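PDB 2V27: phenylalanine hydroxylase from Colwellia psychrerythraea, which probably hydroxylates L-phenylalanine to L-tyrosine, using molecular oxygen, a tetrahydrobiopterin cosubstrate and a non-haem iron centre. Local coordinates for residues D119-L131 against L177-G189. Numbering follows the deposited sequence. Where two conformers were deposited one is given.
With FE (Fe (III) ion), chain E.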
ATOM      1  N   ASP B 119       4.853  10.653  15.876  1.00 13.26           N
ATOM      2  CA  ASP B 119       4.503  11.155  17.202  1.00 13.56           C
ATOM      3  C   ASP B 119       5.685  11.036  18.162  1.00 11.64           C
ATOM      4  O   ASP B 119       6.785  10.597  17.789  1.00 10.47           O
ATOM      5  CB  ASP B 119       3.188  10.532  17.752  1.00 13.35           C
ATOM      6  CG  ASP B 119       3.354   9.116  18.251  1.00 12.34           C
ATOM      7  OD1 ASP B 119       2.382   8.639  18.907  1.00 12.99           O
ATOM      8  OD2 ASP B 119       4.452   8.486  18.085  1.00 13.00           O
ATOM      9  N   ILE B 120       5.467  11.402  19.430  1.00 11.40           N
ATOM     10  CA  ILE B 120       6.560  11.451  20.382  1.00 12.06           C
ATOM     11  C   ILE B 120       7.133  10.055  20.642  1.00 11.52           C
ATOM     12  O   ILE B 120       8.346   9.916  20.889  1.00 10.40           O
ATOM     13  CB  ILE B 120       6.136  12.182  21.674  1.00 12.31           C
ATOM     14  CG1 ILE B 120       7.361  12.494  22.517  1.00 12.89           C
ATOM     15  CG2 ILE B 120       5.132  11.399  22.512  1.00 14.89           C
ATOM     16  CD1 ILE B 120       7.035  13.586  23.634  1.00 13.56           C
ATOM     17  N   PHE B 121       6.269   9.018  20.579  1.00 11.30           N
ATOM     18  CA  PHE B 121       6.780   7.659  20.712  1.00 10.37           C
ATOM     19  C   PHE B 121       7.698   7.252  19.525  1.00 10.26           C
ATOM     20  O   PHE B 121       8.798   6.708  19.742  1.00  9.10           O
ATOM     21  CB  PHE B 121       5.635   6.649  20.916  1.00 10.79           C
ATOM     22  CG  PHE B 121       6.154   5.250  21.117  1.00  9.70           C
ATOM     23  CD1 PHE B 121       6.651   4.871  22.365  1.00 10.96           C
ATOM     24  CD2 PHE B 121       6.247   4.324  20.041  1.00 11.27           C
ATOM     25  CE1 PHE B 121       7.210   3.562  22.573  1.00 10.57           C
ATOM     26  CE2 PHE B 121       6.794   3.034  20.234  1.00  8.95           C
ATOM     27  CZ  PHE B 121       7.275   2.638  21.477  1.00 11.60           C
ATOM     28  N   HIS B 122       7.235   7.470  18.308  1.00 10.84           N
ATOM     29  CA  HIS B 122       8.102   7.216  17.142  1.00  9.21           C
ATOM     30  C   HIS B 122       9.485   7.878  17.307  1.00  9.36           C
ATOM     31  O   HIS B 122      10.521   7.255  17.128  1.00 10.37           O
ATOM     32  CB  HIS B 122       7.447   7.670  15.846  1.00 10.88           C
ATOM     33  CG  HIS B 122       8.402   7.653  14.691  1.00 10.56           C
ATOM     34  ND1 HIS B 122       8.973   6.474  14.240  1.00 16.85           N
ATOM     35  CD2 HIS B 122       8.983   8.649  13.984  1.00 14.35           C
ATOM     36  CE1 HIS B 122       9.792   6.750  13.234  1.00 17.79           C
ATOM     37  NE2 HIS B 122       9.818   8.066  13.059  1.00 14.23           N
ATOM     38  N   GLU B 123       9.514   9.155  17.688  1.00  9.34           N
ATOM     39  CA  GLU B 123      10.796   9.875  17.707  1.00  9.37           C
ATOM     40  C   GLU B 123      11.654   9.428  18.871  1.00 10.36           C
ATOM     41  O   GLU B 123      12.850   9.186  18.651  1.00 10.89           O
ATOM     42  CB  GLU B 123      10.584  11.417  17.798  1.00  9.83           C
ATOM     43  CG  GLU B 123       9.613  12.012  16.760  1.00 10.14           C
ATOM     44  CD  GLU B 123      10.121  11.985  15.336  1.00 13.14           C
ATOM     45  OE1 GLU B 123      11.145  11.297  15.028  1.00 12.53           O
ATOM     46  OE2 GLU B 123       9.477  12.679  14.497  1.00 17.18           O
ATOM     47  N   ILE B 124      11.080   9.355  20.087  1.00 10.13           N
ATOM     48  CA  ILE B 124      11.922   9.058  21.241  1.00 11.06           C
ATOM     49  C   ILE B 124      12.302   7.565  21.291  1.00 10.64           C
ATOM     50  O   ILE B 124      13.463   7.240  21.526  1.00 11.28           O
ATOM     51  CB  ILE B 124      11.264   9.570  22.571  1.00 10.53           C
ATOM     52  CG1 ILE B 124      11.206  11.110  22.551  1.00 14.07           C
ATOM     53  CG2 ILE B 124      12.031   9.088  23.795  1.00 11.65           C
ATOM     54  CD1 ILE B 124      10.689  11.716  23.856  1.00 15.22           C
ATOM     55  N   PHE B 125      11.327   6.676  21.062  1.00  9.81           N
ATOM     56  CA  PHE B 125      11.644   5.272  21.062  1.00  9.57           C
ATOM     57  C   PHE B 125      12.367   4.840  19.767  1.00  8.90           C
ATOM     58  O   PHE B 125      13.369   4.068  19.793  1.00  8.79           O
ATOM     59  CB  PHE B 125      10.377   4.447  21.295  1.00 10.17           C
ATOM     60  CG  PHE B 125      10.666   3.010  21.548  1.00  8.81           C
ATOM     61  CD1 PHE B 125      10.711   2.495  22.858  1.00 10.91           C
ATOM     62  CD2 PHE B 125      10.822   2.174  20.475  1.00 12.59           C
ATOM     63  CE1 PHE B 125      11.001   1.118  23.077  1.00 12.13           C
ATOM     64  CE2 PHE B 125      11.083   0.849  20.655  1.00 11.40           C
ATOM     65  CZ  PHE B 125      11.174   0.292  21.920  1.00 12.80           C
ATOM     66  N   GLY B 126      11.877   5.320  18.629  1.00  8.76           N
ATOM     67  CA  GLY B 126      12.459   4.879  17.359  1.00  9.39           C
ATOM     68  C   GLY B 126      13.844   5.438  17.013  1.00  8.50           C
ATOM     69  O   GLY B 126      14.675   4.707  16.435  1.00  9.30           O
ATOM     70  N   HIS B 127      14.049   6.761  17.241  1.00  8.81           N
ATOM     71  CA  HIS B 127      15.292   7.440  16.805  1.00  9.14           C
ATOM     72  C   HIS B 127      16.274   7.811  17.923  1.00 10.23           C
ATOM     73  O   HIS B 127      17.493   7.670  17.801  1.00 10.09           O
ATOM     74  CB  HIS B 127      14.980   8.693  15.979  1.00 10.46           C
ATOM     75  CG  HIS B 127      14.297   8.405  14.665  1.00 10.74           C
ATOM     76  ND1 HIS B 127      14.788   7.513  13.719  1.00 11.41           N
ATOM     77  CD2 HIS B 127      13.132   8.876  14.165  1.00  9.21           C
ATOM     78  CE1 HIS B 127      13.957   7.474  12.687  1.00 12.65           C
ATOM     79  NE2 HIS B 127      12.942   8.274  12.935  1.00 11.70           N
ATOM     80  N   CYS B 128      15.744   8.273  19.051  1.00  8.68           N
ATOM     81  CA  CYS B 128      16.635   8.863  20.048  1.00  9.36           C
ATOM     82  C   CYS B 128      17.690   7.863  20.608  1.00  8.77           C
ATOM     83  O   CYS B 128      18.826   8.266  20.881  1.00 10.68           O
ATOM     84  CB  CYS B 128      15.814   9.529  21.156  1.00  7.38           C
ATOM     85  SG  CYS B 128      15.167  11.105  20.601  1.00 11.86           S
ATOM     86  N   PRO B 129      17.357   6.572  20.778  1.00  7.97           N
ATOM     87  CA  PRO B 129      18.451   5.727  21.277  1.00  8.64           C
ATOM     88  C   PRO B 129      19.690   5.693  20.348  1.00  9.83           C
ATOM     89  O   PRO B 129      20.845   5.622  20.830  1.00  8.74           O
ATOM     90  CB  PRO B 129      17.817   4.325  21.375  1.00  9.63           C
ATOM     91  CG  PRO B 129      16.345   4.602  21.544  1.00  8.48           C
ATOM     92  CD  PRO B 129      16.084   5.816  20.645  1.00  8.83           C
ATOM     93  N   LEU B 130      19.479   5.766  19.036  1.00  8.83           N
ATOM     94  CA  LEU B 130      20.613   5.811  18.135  1.00  7.48           C
ATOM     95  C   LEU B 130      21.324   7.165  18.043  1.00  7.38           C
ATOM     96  O   LEU B 130      22.485   7.227  17.607  1.00  7.66           O
ATOM     97  CB  LEU B 130      20.201   5.245  16.761  1.00  7.53           C
ATOM     98  CG  LEU B 130      20.159   3.717  16.813  1.00 10.21           C
ATOM     99  CD1 LEU B 130      19.328   3.239  15.584  1.00 12.52           C
ATOM    100  CD2 LEU B 130      21.528   3.108  16.788  1.00 12.83           C
ATOM    101  N   LEU B 131      20.637   8.238  18.494  1.00  8.40           N
ATOM    102  CA  LEU B 131      21.296   9.529  18.541  1.00  8.79           C
ATOM    103  C   LEU B 131      22.336   9.624  19.666  1.00 10.08           C
ATOM    104  O   LEU B 131      23.137  10.589  19.718  1.00 11.34           O
ATOM    105  CB  LEU B 131      20.290  10.693  18.629  1.00  9.94           C
ATOM    106  CG  LEU B 131      19.447  10.964  17.362  1.00 10.37           C
ATOM    107  CD1 LEU B 131      18.284  11.953  17.664  1.00 11.67           C
ATOM    108  CD2 LEU B 131      20.318  11.507  16.233  1.00  8.69           C
ATOM    109  N   LEU B 177      19.638 -10.830  10.453  0.50 13.82           N
ATOM    110  CA  LEU B 177      19.113  -9.508  10.091  0.50 12.34           C
ATOM    111  C   LEU B 177      18.754  -8.707  11.335  0.50 11.96           C
ATOM    112  O   LEU B 177      18.094  -9.242  12.264  0.50 11.51           O
ATOM    113  CB  LEU B 177      17.874  -9.689   9.221  0.50 12.54           C
ATOM    114  CG  LEU B 177      17.381  -8.549   8.343  0.50 13.48           C
ATOM    115  CD1 LEU B 177      18.378  -8.281   7.204  0.50 12.50           C
ATOM    116  CD2 LEU B 177      15.985  -8.899   7.778  0.50 11.98           C
ATOM    117  N   ARG B 178      19.152  -7.424  11.341  1.00 10.07           N
ATOM    118  CA  ARG B 178      18.816  -6.522  12.450  1.00  9.69           C
ATOM    119  C   ARG B 178      18.273  -5.233  11.857  1.00  9.50           C
ATOM    120  O   ARG B 178      18.310  -4.983  10.624  1.00  9.50           O
ATOM    121  CB  ARG B 178      20.020  -6.268  13.378  1.00  9.37           C
ATOM    122  CG  ARG B 178      20.601  -7.534  14.101  1.00 10.61           C
ATOM    123  CD  ARG B 178      19.625  -8.086  15.121  1.00 13.71           C
ATOM    124  NE  ARG B 178      20.246  -9.127  15.935  1.00 15.46           N
ATOM    125  CZ  ARG B 178      20.214 -10.412  15.598  1.00 15.34           C
ATOM    126  NH1 ARG B 178      19.581 -10.762  14.472  1.00 15.66           N
ATOM    127  NH2 ARG B 178      20.796 -11.349  16.378  1.00 17.49           N
ATOM    128  N   ILE B 179      17.822  -4.379  12.762  1.00  9.24           N
ATOM    129  CA  ILE B 179      17.137  -3.129  12.414  1.00  9.18           C
ATOM    130  C   ILE B 179      17.797  -1.884  13.000  1.00  8.77           C
ATOM    131  O   ILE B 179      18.107  -1.875  14.195  1.00  9.55           O
ATOM    132  CB  ILE B 179      15.682  -3.119  12.976  1.00  9.25           C
ATOM    133  CG1 ILE B 179      14.922  -4.376  12.515  1.00 10.90           C
ATOM    134  CG2 ILE B 179      14.935  -1.853  12.498  1.00  9.22           C
ATOM    135  CD1 ILE B 179      13.762  -4.716  13.450  1.00 11.21           C
ATOM    136  N   TYR B 180      18.021  -0.867  12.162  1.00  8.80           N
ATOM    137  CA  TYR B 180      18.413   0.421  12.733  1.00  7.58           C
ATOM    138  C   TYR B 180      17.454   1.572  12.397  1.00  8.09           C
ATOM    139  O   TYR B 180      17.491   2.615  13.046  1.00  9.41           O
ATOM    140  CB  TYR B 180      19.900   0.802  12.468  1.00  7.21           C
ATOM    141  CG  TYR B 180      20.220   1.276  11.077  1.00  7.45           C
ATOM    142  CD1 TYR B 180      20.262   2.656  10.792  1.00  7.63           C
ATOM    143  CD2 TYR B 180      20.416   0.359  10.013  1.00  6.53           C
ATOM    144  CE1 TYR B 180      20.538   3.096   9.512  1.00  8.84           C
ATOM    145  CE2 TYR B 180      20.716   0.791   8.715  1.00  7.75           C
ATOM    146  CZ  TYR B 180      20.771   2.153   8.464  1.00  7.03           C
ATOM    147  OH  TYR B 180      21.000   2.679   7.188  1.00  8.19           O
ATOM    148  N   GLY B 181      16.587   1.356  11.394  1.00  5.94           N
ATOM    149  CA  GLY B 181      15.627   2.398  10.980  1.00  6.95           C
ATOM    150  C   GLY B 181      14.495   2.632  11.999  1.00  6.65           C
ATOM    151  O   GLY B 181      13.804   1.687  12.432  1.00  7.66           O
ATOM    152  N   GLY B 182      14.273   3.922  12.350  1.00  7.76           N
ATOM    153  CA  GLY B 182      13.302   4.255  13.413  1.00  9.45           C
ATOM    154  C   GLY B 182      11.831   3.981  13.075  1.00  7.89           C
ATOM    155  O   GLY B 182      11.012   3.658  13.957  1.00  8.25           O
ATOM    156  N   GLY B 183      11.509   4.053  11.778  1.00  7.67           N
ATOM    157  CA  GLY B 183      10.169   3.731  11.270  1.00  8.09           C
ATOM    158  C   GLY B 183       9.823   2.268  11.512  1.00  8.73           C
ATOM    159  O   GLY B 183       8.639   1.904  11.625  1.00  9.98           O
ATOM    160  N   VAL B 184      10.861   1.392  11.552  1.00  7.99           N
ATOM    161  CA  VAL B 184      10.674  -0.021  11.794  1.00  8.49           C
ATOM    162  C   VAL B 184      10.669  -0.244  13.306  1.00  8.39           C
ATOM    163  O   VAL B 184       9.780  -0.943  13.850  1.00  8.58           O
ATOM    164  CB  VAL B 184      11.829  -0.837  11.148  1.00  7.86           C
ATOM    165  CG1 VAL B 184      11.580  -2.333  11.349  1.00  8.69           C
ATOM    166  CG2 VAL B 184      11.979  -0.566   9.624  1.00  7.05           C
ATOM    167  N   LEU B 185      11.663   0.352  14.014  1.00  8.33           N
ATOM    168  CA  LEU B 185      11.868   0.108  15.461  1.00 10.20           C
ATOM    169  C   LEU B 185      10.679   0.478  16.316  1.00  9.79           C
ATOM    170  O   LEU B 185      10.542  -0.079  17.416  1.00 11.75           O
ATOM    171  CB  LEU B 185      13.152   0.875  15.959  1.00 10.57           C
ATOM    172  CG  LEU B 185      14.487   0.303  15.453  1.00  9.25           C
ATOM    173  CD1 LEU B 185      15.682   1.254  15.529  1.00 12.33           C
ATOM    174  CD2 LEU B 185      14.880  -0.933  16.255  1.00 14.24           C
ATOM    175  N   SER B 186       9.926   1.493  15.905  1.00  8.78           N
ATOM    176  CA  SER B 186       8.824   1.946  16.732  1.00  9.18           C
ATOM    177  C   SER B 186       7.485   1.273  16.414  1.00 10.08           C
ATOM    178  O   SER B 186       6.501   1.671  16.963  1.00 10.48           O
ATOM    179  CB  SER B 186       8.668   3.471  16.626  1.00 10.26           C
ATOM    180  OG  SER B 186       8.303   3.845  15.281  1.00 12.17           O
ATOM    181  N   SER B 187       7.462   0.269  15.536  1.00  7.99           N
ATOM    182  CA  SER B 187       6.211  -0.321  15.045  1.00  9.45           C
ATOM    183  C   SER B 187       6.263  -1.852  15.064  1.00  8.92           C
ATOM    184  O   SER B 187       7.101  -2.444  14.403  1.00  9.64           O
ATOM    185  CB  SER B 187       5.986   0.088  13.578  1.00  9.94           C
ATOM    186  OG  SER B 187       4.890  -0.611  13.000  1.00  9.21           O
ATOM    187  N   PRO B 188       5.310  -2.504  15.741  1.00 10.28           N
ATOM    188  CA  PRO B 188       5.307  -3.990  15.678  1.00  9.11           C
ATOM    189  C   PRO B 188       5.043  -4.474  14.247  1.00  9.67           C
ATOM    190  O   PRO B 188       5.695  -5.426  13.788  1.00 11.11           O
ATOM    191  CB  PRO B 188       4.140  -4.396  16.634  1.00 11.17           C
ATOM    192  CG  PRO B 188       3.969  -3.160  17.536  1.00 12.16           C
ATOM    193  CD  PRO B 188       4.263  -1.964  16.648  1.00 10.99           C
ATOM    194  N   GLY B 189       4.123  -3.811  13.552  1.00  9.35           N
ATOM    195  CA  GLY B 189       3.786  -4.267  12.155  1.00  9.70           C
ATOM    196  C   GLY B 189       4.993  -4.121  11.215  1.00  9.90           C
ATOM    197  O   GLY B 189       5.333  -5.066  10.474  1.00  8.49           O
TER
HETATM  198 FE    FE E3008      11.204   8.837  11.796  1.00 10.69          FE
HETATM  199  O   HOH W   1      11.225  10.837  12.417  1.00 13.87           O
HETATM  200  O   HOH W   2      16.470   5.161  14.193  1.00 12.05           O
HETATM  201  O   HOH W   3       9.510   9.687  10.572  1.00 21.08           O
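At the edge of the His-122 ring, in its plane, lie Ser-186 OG and Gly-183 N, while Ser-186 O meets the edge of the Phe-121 ring and Leu-185 O that of Phe-125. Phe-125 CB sits over one face of Phe-121, offset toward the rim, and Phe-121 CZ likewise over Phe-125. This is the iron site of a biopterin-dependent aromatic amino acid hydroxylase, a two-histidine, one-carboxylate facial triad: His-122 NE2 binds the iron at 2.0 Å, His-127 NE2 binds it too, and Glu-167 completes the set. Both histidines project from helix 120-131, whose pi-type turn at 122-127 is marked by the i to i+5 bond from Cys-128 N to Glu-123 O, an oxygen that also takes the alpha-helical bond of His-127 N.

Ser-186 is a second-shell residue. With CG anti to the backbone N (chi1 169°), His-122 presents ND1 to Ser-186 OG at 2.9 Å; an N-H...O angle of 175° shows a straight bond that, with the metal bond at NE2, fixes the ring's rotation. Without the hydroxyl, as with an alanine here, His-122 ND1 would probably lose this acceptor and the imidazole would be held less firmly in its orientation on the metal.

Close backbone approach rests on glycines: Gly-126 and Gly-182 CA atoms are 4.1 Å apart, and a side chain on either would clash. Gly-182 CA instead lies 3.4 Å from His-127 CE1. Farther along, Leu-130 CD1 packs on Tyr-180 CB at 4.0 Å, the side chains crossing at about a right angle, and touches Leu-185 CD1. One water joins the segments, accepting from His-127 ND1 at 2.9 Å and donating to Gly-126 O and Tyr-180 O.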